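Local coordinates for protein CutA1 (PDB 3AHP) that probably takes part in divalent metal ion tolerance and forms a stable trimer in a psychrotrophic bacterium, at residues B[31-43]-B[54-67]. Sequence-based numbering, arbitrary orientation.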
ATOM      1  N   LEU B  31      20.063   1.236  -4.960  1.00 29.78           N
ATOM      2  CA  LEU B  31      19.569   0.498  -3.812  1.00 28.09           C
ATOM      3  C   LEU B  31      18.118   0.060  -3.999  1.00 27.56           C
ATOM      4  O   LEU B  31      17.709  -1.020  -3.580  1.00 27.55           O
ATOM      5  CB  LEU B  31      19.765   1.313  -2.545  1.00 27.14           C
ATOM      6  CG  LEU B  31      21.257   1.360  -2.204  1.00 29.96           C
ATOM      7  CD1 LEU B  31      21.606   2.475  -1.236  1.00 27.25           C
ATOM      8  CD2 LEU B  31      21.751  -0.003  -1.688  1.00 32.97           C
ATOM      9  N   ALA B  32      17.374   0.863  -4.735  1.00 27.62           N
ATOM     10  CA  ALA B  32      16.018   0.536  -5.067  1.00 28.29           C
ATOM     11  C   ALA B  32      15.935   0.604  -6.574  1.00 29.17           C
ATOM     12  O   ALA B  32      16.407   1.573  -7.176  1.00 28.40           O
ATOM     13  CB  ALA B  32      15.059   1.548  -4.437  1.00 27.59           C
ATOM     14  N   ALA B  33      15.314  -0.414  -7.174  1.00 30.40           N
ATOM     15  CA  ALA B  33      15.111  -0.440  -8.617  1.00 30.79           C
ATOM     16  C   ALA B  33      14.150   0.660  -8.984  1.00 30.89           C
ATOM     17  O   ALA B  33      14.349   1.351  -9.989  1.00 32.90           O
ATOM     18  CB  ALA B  33      14.573  -1.789  -9.072  1.00 30.74           C
ATOM     19  N   CYS B  34      13.139   0.845  -8.134  1.00 30.07           N
ATOM     20  CA  CYS B  34      12.069   1.795  -8.403  1.00 29.17           C
ATOM     21  C   CYS B  34      11.451   2.380  -7.142  1.00 27.18           C
ATOM     22  O   CYS B  34      11.224   1.670  -6.144  1.00 24.56           O
ATOM     23  CB  CYS B  34      10.964   1.163  -9.237  1.00 30.28           C
ATOM     24  SG  CYS B  34       9.529   2.246  -9.408  1.00 35.42           S
ATOM     25  N   VAL B  35      11.101   3.662  -7.249  1.00 24.51           N
ATOM     26  CA  VAL B  35      10.494   4.397  -6.159  1.00 23.20           C
ATOM     27  C   VAL B  35       9.308   5.222  -6.638  1.00 22.95           C
ATOM     28  O   VAL B  35       9.392   5.959  -7.620  1.00 23.34           O
ATOM     29  CB  VAL B  35      11.518   5.317  -5.434  1.00 23.58           C
ATOM     30  CG1 VAL B  35      10.813   6.196  -4.416  1.00 20.97           C
ATOM     31  CG2 VAL B  35      12.595   4.497  -4.763  1.00 17.85           C
ATOM     32  N   GLN B  36       8.223   5.155  -5.881  1.00 23.44           N
ATOM     33  CA  GLN B  36       6.967   5.789  -6.264  1.00 22.80           C
ATOM     34  C   GLN B  36       6.647   6.884  -5.265  1.00 21.41           C
ATOM     35  O   GLN B  36       6.653   6.658  -4.060  1.00 20.47           O
ATOM     36  CB  GLN B  36       5.857   4.733  -6.282  1.00 24.27           C
ATOM     37  CG  GLN B  36       4.496   5.191  -6.788  1.00 25.47           C
ATOM     38  CD  GLN B  36       3.421   4.110  -6.615  1.00 28.11           C
ATOM     39  OE1 GLN B  36       3.471   3.060  -7.256  1.00 25.48           O
ATOM     40  NE2 GLN B  36       2.487   4.342  -5.694  1.00 30.76           N
ATOM     41  N   ILE B  37       6.454   8.089  -5.773  1.00 21.24           N
ATOM     42  CA  ILE B  37       6.034   9.204  -4.957  1.00 20.88           C
ATOM     43  C   ILE B  37       4.610   9.553  -5.315  1.00 21.27           C
ATOM     44  O   ILE B  37       4.340   9.998  -6.428  1.00 21.75           O
ATOM     45  CB  ILE B  37       6.889  10.451  -5.235  1.00 22.36           C
ATOM     46  CG1 ILE B  37       8.384  10.154  -5.062  1.00 19.31           C
ATOM     47  CG2 ILE B  37       6.403  11.636  -4.391  1.00 18.53           C
ATOM     48  CD1 ILE B  37       9.301  11.284  -5.587  1.00 21.60           C
ATOM     49  N   GLY B  38       3.698   9.368  -4.369  1.00 21.60           N
ATOM     50  CA  GLY B  38       2.307   9.759  -4.568  1.00 20.75           C
ATOM     51  C   GLY B  38       2.058  11.236  -4.326  1.00 21.63           C
ATOM     52  O   GLY B  38       2.903  11.952  -3.782  1.00 23.04           O
ATOM     53  N   GLN B  39       0.852  11.673  -4.658  1.00 22.33           N
ATOM     54  CA  GLN B  39       0.383  13.004  -4.326  1.00 22.49           C
ATOM     55  C   GLN B  39       0.014  13.129  -2.868  1.00 21.63           C
ATOM     56  O   GLN B  39      -0.160  12.129  -2.194  1.00 21.88           O
ATOM     57  CB  GLN B  39      -0.814  13.334  -5.191  1.00 23.75           C
ATOM     58  CG  GLN B  39      -0.400  13.733  -6.594  1.00 26.31           C
ATOM     59  CD  GLN B  39      -1.588  13.934  -7.444  1.00 30.20           C
ATOM     60  OE1 GLN B  39      -1.924  13.075  -8.273  1.00 30.42           O
ATOM     61  NE2 GLN B  39      -2.354  14.966  -7.124  1.00 30.75           N
ATOM     62  N   ALA B  40      -0.024  14.321  -2.335  1.00 22.15           N
ATOM     63  CA  ALA B  40      -0.082  14.494  -0.915  1.00 21.72           C
ATOM     64  C   ALA B  40      -1.075  13.610  -0.213  1.00 23.41           C
ATOM     65  O   ALA B  40      -2.086  13.278  -0.751  1.00 23.94           O
ATOM     66  CB  ALA B  40      -0.323  15.872  -0.590  1.00 19.26           C
ATOM     67  N   VAL B  41      -0.747  13.227   1.012  1.00 20.00           N
ATOM     68  CA  VAL B  41      -1.645  12.562   1.910  1.00 20.00           C
ATOM     69  C   VAL B  41      -1.726  13.311   3.227  1.00 20.00           C
ATOM     70  O   VAL B  41      -0.910  14.098   3.518  1.00 23.04           O
ATOM     71  CB  VAL B  41      -1.234  11.129   2.179  1.00 20.00           C
ATOM     72  CG1 VAL B  41      -1.281  10.312   0.993  1.00 20.00           C
ATOM     73  CG2 VAL B  41       0.048  11.061   2.835  1.00 20.00           C
ATOM     74  N   GLU B  42      -2.741  13.054   4.016  1.00 23.86           N
ATOM     75  CA  GLU B  42      -2.872  13.661   5.308  1.00 26.68           C
ATOM     76  C   GLU B  42      -2.564  12.689   6.389  1.00 26.21           C
ATOM     77  O   GLU B  42      -3.171  11.688   6.499  1.00 27.37           O
ATOM     78  CB  GLU B  42      -4.251  14.258   5.507  1.00 27.21           C
ATOM     79  CG  GLU B  42      -4.252  15.498   6.380  1.00 38.07           C
ATOM     80  CD  GLU B  42      -5.628  15.936   6.795  1.00 48.05           C
ATOM     81  OE1 GLU B  42      -6.576  15.269   6.383  1.00 47.04           O
ATOM     82  OE2 GLU B  42      -5.747  16.938   7.516  1.00 42.94           O
ATOM     83  N   SER B  43      -1.558  12.998   7.164  1.00 25.95           N
ATOM     84  CA  SER B  43      -1.161  12.123   8.256  1.00 26.23           C
ATOM     85  C   SER B  43      -1.709  12.631   9.591  1.00 27.09           C
ATOM     86  O   SER B  43      -1.470  13.767   9.981  1.00 28.24           O
ATOM     87  CB  SER B  43       0.360  12.001   8.336  1.00 26.57           C
ATOM     88  OG  SER B  43       0.859  11.251   7.241  1.00 25.32           O
ATOM     89  N   SER B  54      -0.295  16.662   9.539  1.00 37.90           N
ATOM     90  CA  SER B  54       0.543  17.216   8.498  1.00 36.99           C
ATOM     91  C   SER B  54       0.281  16.636   7.110  1.00 37.22           C
ATOM     92  O   SER B  54      -0.203  15.508   6.977  1.00 36.78           O
ATOM     93  CB  SER B  54       2.029  17.184   8.873  1.00 37.65           C
ATOM     94  OG  SER B  54       2.413  15.962   9.461  1.00 35.73           O
ATOM     95  N   HIS B  55       0.498  17.470   6.091  1.00 36.56           N
ATOM     96  CA  HIS B  55       0.438  17.060   4.703  1.00 36.13           C
ATOM     97  C   HIS B  55       1.810  16.568   4.234  1.00 34.34           C
ATOM     98  O   HIS B  55       2.825  17.219   4.448  1.00 34.79           O
ATOM     99  CB  HIS B  55      -0.075  18.207   3.831  1.00 37.57           C
ATOM    100  CG  HIS B  55      -1.569  18.245   3.702  1.00 47.01           C
ATOM    101  ND1 HIS B  55      -2.355  19.165   4.370  1.00 51.92           N
ATOM    102  CD2 HIS B  55      -2.426  17.461   2.998  1.00 49.96           C
ATOM    103  CE1 HIS B  55      -3.626  18.958   4.064  1.00 53.92           C
ATOM    104  NE2 HIS B  55      -3.697  17.916   3.254  1.00 53.73           N
ATOM    105  N   GLU B  56       1.841  15.419   3.624  1.00 33.07           N
ATOM    106  CA  GLU B  56       3.046  14.688   3.512  1.00 31.77           C
ATOM    107  C   GLU B  56       3.062  14.006   2.215  1.00 31.34           C
ATOM    108  O   GLU B  56       2.072  13.766   1.614  1.00 32.72           O
ATOM    109  CB  GLU B  56       3.162  13.672   4.614  1.00 31.46           C
ATOM    110  CG  GLU B  56       3.451  14.281   5.899  1.00 27.35           C
ATOM    111  CD  GLU B  56       4.004  13.343   6.827  1.00 27.39           C
ATOM    112  OE1 GLU B  56       4.873  13.705   7.578  1.00 30.41           O
ATOM    113  OE2 GLU B  56       3.570  12.237   6.825  1.00 26.41           O
ATOM    114  N   VAL B  57       4.234  13.676   1.778  1.00 20.00           N
ATOM    115  CA  VAL B  57       4.341  12.991   0.538  1.00 20.00           C
ATOM    116  C   VAL B  57       4.725  11.525   0.673  1.00 20.00           C
ATOM    117  O   VAL B  57       5.755  11.193   1.181  1.00 26.86           O
ATOM    118  CB  VAL B  57       5.230  13.778  -0.375  1.00 20.00           C
ATOM    119  CG1 VAL B  57       6.432  13.076  -0.691  1.00 20.00           C
ATOM    120  CG2 VAL B  57       4.520  14.180  -1.605  1.00 20.00           C
ATOM    121  N   PRO B  58       3.870  10.646   0.191  1.00 24.28           N
ATOM    122  CA  PRO B  58       4.002   9.223   0.416  1.00 23.47           C
ATOM    123  C   PRO B  58       4.968   8.543  -0.536  1.00 22.93           C
ATOM    124  O   PRO B  58       5.063   8.948  -1.632  1.00 21.36           O
ATOM    125  CB  PRO B  58       2.590   8.752   0.200  1.00 23.82           C
ATOM    126  CG  PRO B  58       2.061   9.636  -0.691  1.00 23.98           C
ATOM    127  CD  PRO B  58       2.602  10.939  -0.457  1.00 22.67           C
ATOM    128  N   MET B  59       5.709   7.551  -0.083  1.00 23.71           N
ATOM    129  CA  MET B  59       6.652   6.845  -0.961  1.00 25.84           C
ATOM    130  C   MET B  59       6.510   5.321  -0.870  1.00 24.67           C
ATOM    131  O   MET B  59       6.436   4.776   0.224  1.00 24.79           O
ATOM    132  CB  MET B  59       8.094   7.233  -0.633  1.00 26.61           C
ATOM    133  CG  MET B  59       8.476   8.636  -1.026  1.00 30.72           C
ATOM    134  SD  MET B  59      10.234   8.949  -0.772  1.00 41.27           S
ATOM    135  CE  MET B  59      10.859   8.658  -2.403  1.00 37.75           C
ATOM    136  N   GLN B  60       6.508   4.646  -2.017  1.00 23.15           N
ATOM    137  CA  GLN B  60       6.722   3.203  -2.050  1.00 24.43           C
ATOM    138  C   GLN B  60       8.097   2.857  -2.617  1.00 23.00           C
ATOM    139  O   GLN B  60       8.444   3.296  -3.702  1.00 23.14           O
ATOM    140  CB  GLN B  60       5.662   2.508  -2.896  1.00 25.13           C
ATOM    141  CG  GLN B  60       4.222   2.603  -2.405  1.00 27.11           C
ATOM    142  CD  GLN B  60       3.268   1.856  -3.345  1.00 34.74           C
ATOM    143  OE1 GLN B  60       2.047   1.881  -3.157  1.00 30.92           O
ATOM    144  NE2 GLN B  60       3.836   1.198  -4.384  1.00 31.19           N
ATOM    145  N   ILE B  61       8.863   2.049  -1.890  1.00 22.31           N
ATOM    146  CA  ILE B  61      10.175   1.589  -2.365  1.00 21.60           C
ATOM    147  C   ILE B  61      10.153   0.094  -2.673  1.00 21.38           C
ATOM    148  O   ILE B  61       9.761  -0.714  -1.833  1.00 20.33           O
ATOM    149  CB  ILE B  61      11.308   1.843  -1.335  1.00 21.26           C
ATOM    150  CG1 ILE B  61      11.445   3.341  -1.019  1.00 22.25           C
ATOM    151  CG2 ILE B  61      12.614   1.279  -1.853  1.00 16.99           C
ATOM    152  CD1 ILE B  61      11.963   3.636   0.392  1.00 16.70           C
ATOM    153  N   LYS B  62      10.587  -0.282  -3.867  1.00 21.27           N
ATOM    154  CA  LYS B  62      10.670  -1.692  -4.168  1.00 22.90           C
ATOM    155  C   LYS B  62      12.111  -2.118  -4.293  1.00 23.14           C
ATOM    156  O   LYS B  62      12.894  -1.492  -5.015  1.00 23.67           O
ATOM    157  CB  LYS B  62       9.853  -2.044  -5.410  1.00 23.89           C
ATOM    158  CG  LYS B  62       8.360  -1.798  -5.228  1.00 25.69           C
ATOM    159  CD  LYS B  62       7.755  -1.169  -6.462  1.00 35.62           C
ATOM    160  CE  LYS B  62       7.597   0.332  -6.326  1.00 38.19           C
ATOM    161  NZ  LYS B  62       6.148   0.689  -6.175  1.00 47.40           N
ATOM    162  N   CYS B  63      12.470  -3.158  -3.546  1.00 22.85           N
ATOM    163  CA  CYS B  63      13.861  -3.488  -3.331  1.00 23.20           C
ATOM    164  C   CYS B  63      14.090  -4.933  -2.923  1.00 23.80           C
ATOM    165  O   CYS B  63      13.164  -5.643  -2.541  1.00 22.21           O
ATOM    166  CB  CYS B  63      14.436  -2.569  -2.260  1.00 24.95           C
ATOM    167  SG  CYS B  63      13.907  -2.972  -0.602  1.00 27.67           S
ATOM    168  N   MET B  64      15.356  -5.336  -2.961  1.00 26.18           N
ATOM    169  CA  MET B  64      15.817  -6.586  -2.357  1.00 27.11           C
ATOM    170  C   MET B  64      16.012  -6.476  -0.846  1.00 27.23           C
ATOM    171  O   MET B  64      16.624  -5.543  -0.343  1.00 26.37           O
ATOM    172  CB  MET B  64      17.133  -6.998  -2.999  1.00 28.26           C
ATOM    173  CG  MET B  64      17.064  -7.091  -4.509  1.00 30.90           C
ATOM    174  SD  MET B  64      16.110  -8.507  -5.087  1.00 40.34           S
ATOM    175  CE  MET B  64      16.900  -9.852  -4.191  1.00 31.85           C
ATOM    176  N   THR B  65      15.503  -7.452  -0.124  1.00 28.04           N
ATOM    177  CA  THR B  65      15.626  -7.449   1.317  1.00 28.74           C
ATOM    178  C   THR B  65      17.080  -7.257   1.678  1.00 29.08           C
ATOM    179  O   THR B  65      17.439  -6.773   2.744  1.00 29.47           O
ATOM    180  CB  THR B  65      15.141  -8.782   1.844  1.00 29.57           C
ATOM    181  OG1 THR B  65      13.750  -8.902   1.541  1.00 27.92           O
ATOM    182  CG2 THR B  65      15.394  -8.922   3.342  1.00 27.97           C
ATOM    183  N   THR B  66      17.930  -7.676   0.769  1.00 31.13           N
ATOM    184  CA  THR B  66      19.351  -7.707   1.036  1.00 31.75           C
ATOM    185  C   THR B  66      19.939  -6.281   1.122  1.00 32.03           C
ATOM    186  O   THR B  66      20.751  -5.987   1.986  1.00 31.88           O
ATOM    187  CB  THR B  66      20.047  -8.615  -0.010  1.00 31.74           C
ATOM    188  OG1 THR B  66      21.067  -9.362   0.629  1.00 32.28           O
ATOM    189  CG2 THR B  66      20.605  -7.851  -1.206  1.00 27.58           C
ATOM    190  N   ASP B  67      19.415  -5.372   0.307  1.00 32.40           N
ATOM    191  CA  ASP B  67      19.818  -3.981   0.351  1.00 31.41           C
ATOM    192  C   ASP B  67      19.205  -3.241   1.528  1.00 30.39           C
ATOM    193  O   ASP B  67      19.511  -2.073   1.734  1.00 30.37           O
ATOM    194  CB  ASP B  67      19.412  -3.246  -0.928  1.00 32.14           C
ATOM    195  CG  ASP B  67      19.865  -3.943  -2.181  1.00 34.08           C
ATOM    196  OD1 ASP B  67      21.069  -4.244  -2.316  1.00 35.53           O
ATOM    197  OD2 ASP B  67      19.021  -4.096  -3.084  1.00 41.98           O
TER
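Gln-36 and Gln-60 form a hydrogen-bonded pair, each backbone N donating to the other's O at 2.9 Å, where strand 34-38 runs antiparallel to the long strand 54-64 in the ferredoxin-like sheet of the CutA1 family. Lys-62 N to Cys-34 O and Gly-38 N to Pro-58 O extend the pairing on either side. The loop through Gln-39 and Ala-40 then shifts the register by one residue, and pairing with the same long strand resumes in strand 41-43, where Val-41 N meets Glu-56 O and Ser-43 N meets Ser-54 O.

Apolar side chains of Val-35, Ile-37, Met-59 and Ile-61 share one face, on which Val-35 and Met-59 pack on Ala-23 and Ile-37 on Ala-19 of helix 16-28. Val-35 CG2 lies 4.1 Å from Ile-61 CG1, the two side chains pointing the same way, while Ile-61 CG2, anti to its own backbone N, reaches Ala-32 CB at 3.6 Å.

On the other face, Gln-36 and Gln-60 lie side by side, their amide planes 37° apart. The kinked Lys-62 chain passes Cys-34 SG with its CE; its NZ makes a salt bridge with Glu-85 of a second subunit, whose strand also continues the sheet beyond 34-38. Near the register shift, Val-41 CG1 comes within 3.8 Å of Pro-58 CG.

At the far end Glu-42 CG sits over one face of the His-55 ring, 4.2 Å from its centroid, a CH-pi contact. Ser-43 OG donates to Glu-56 OE2 at 2.9 Å, approaching 40° out of the carboxylate plane, and Thr-12 OG1 adds a weak bond to the same oxygen.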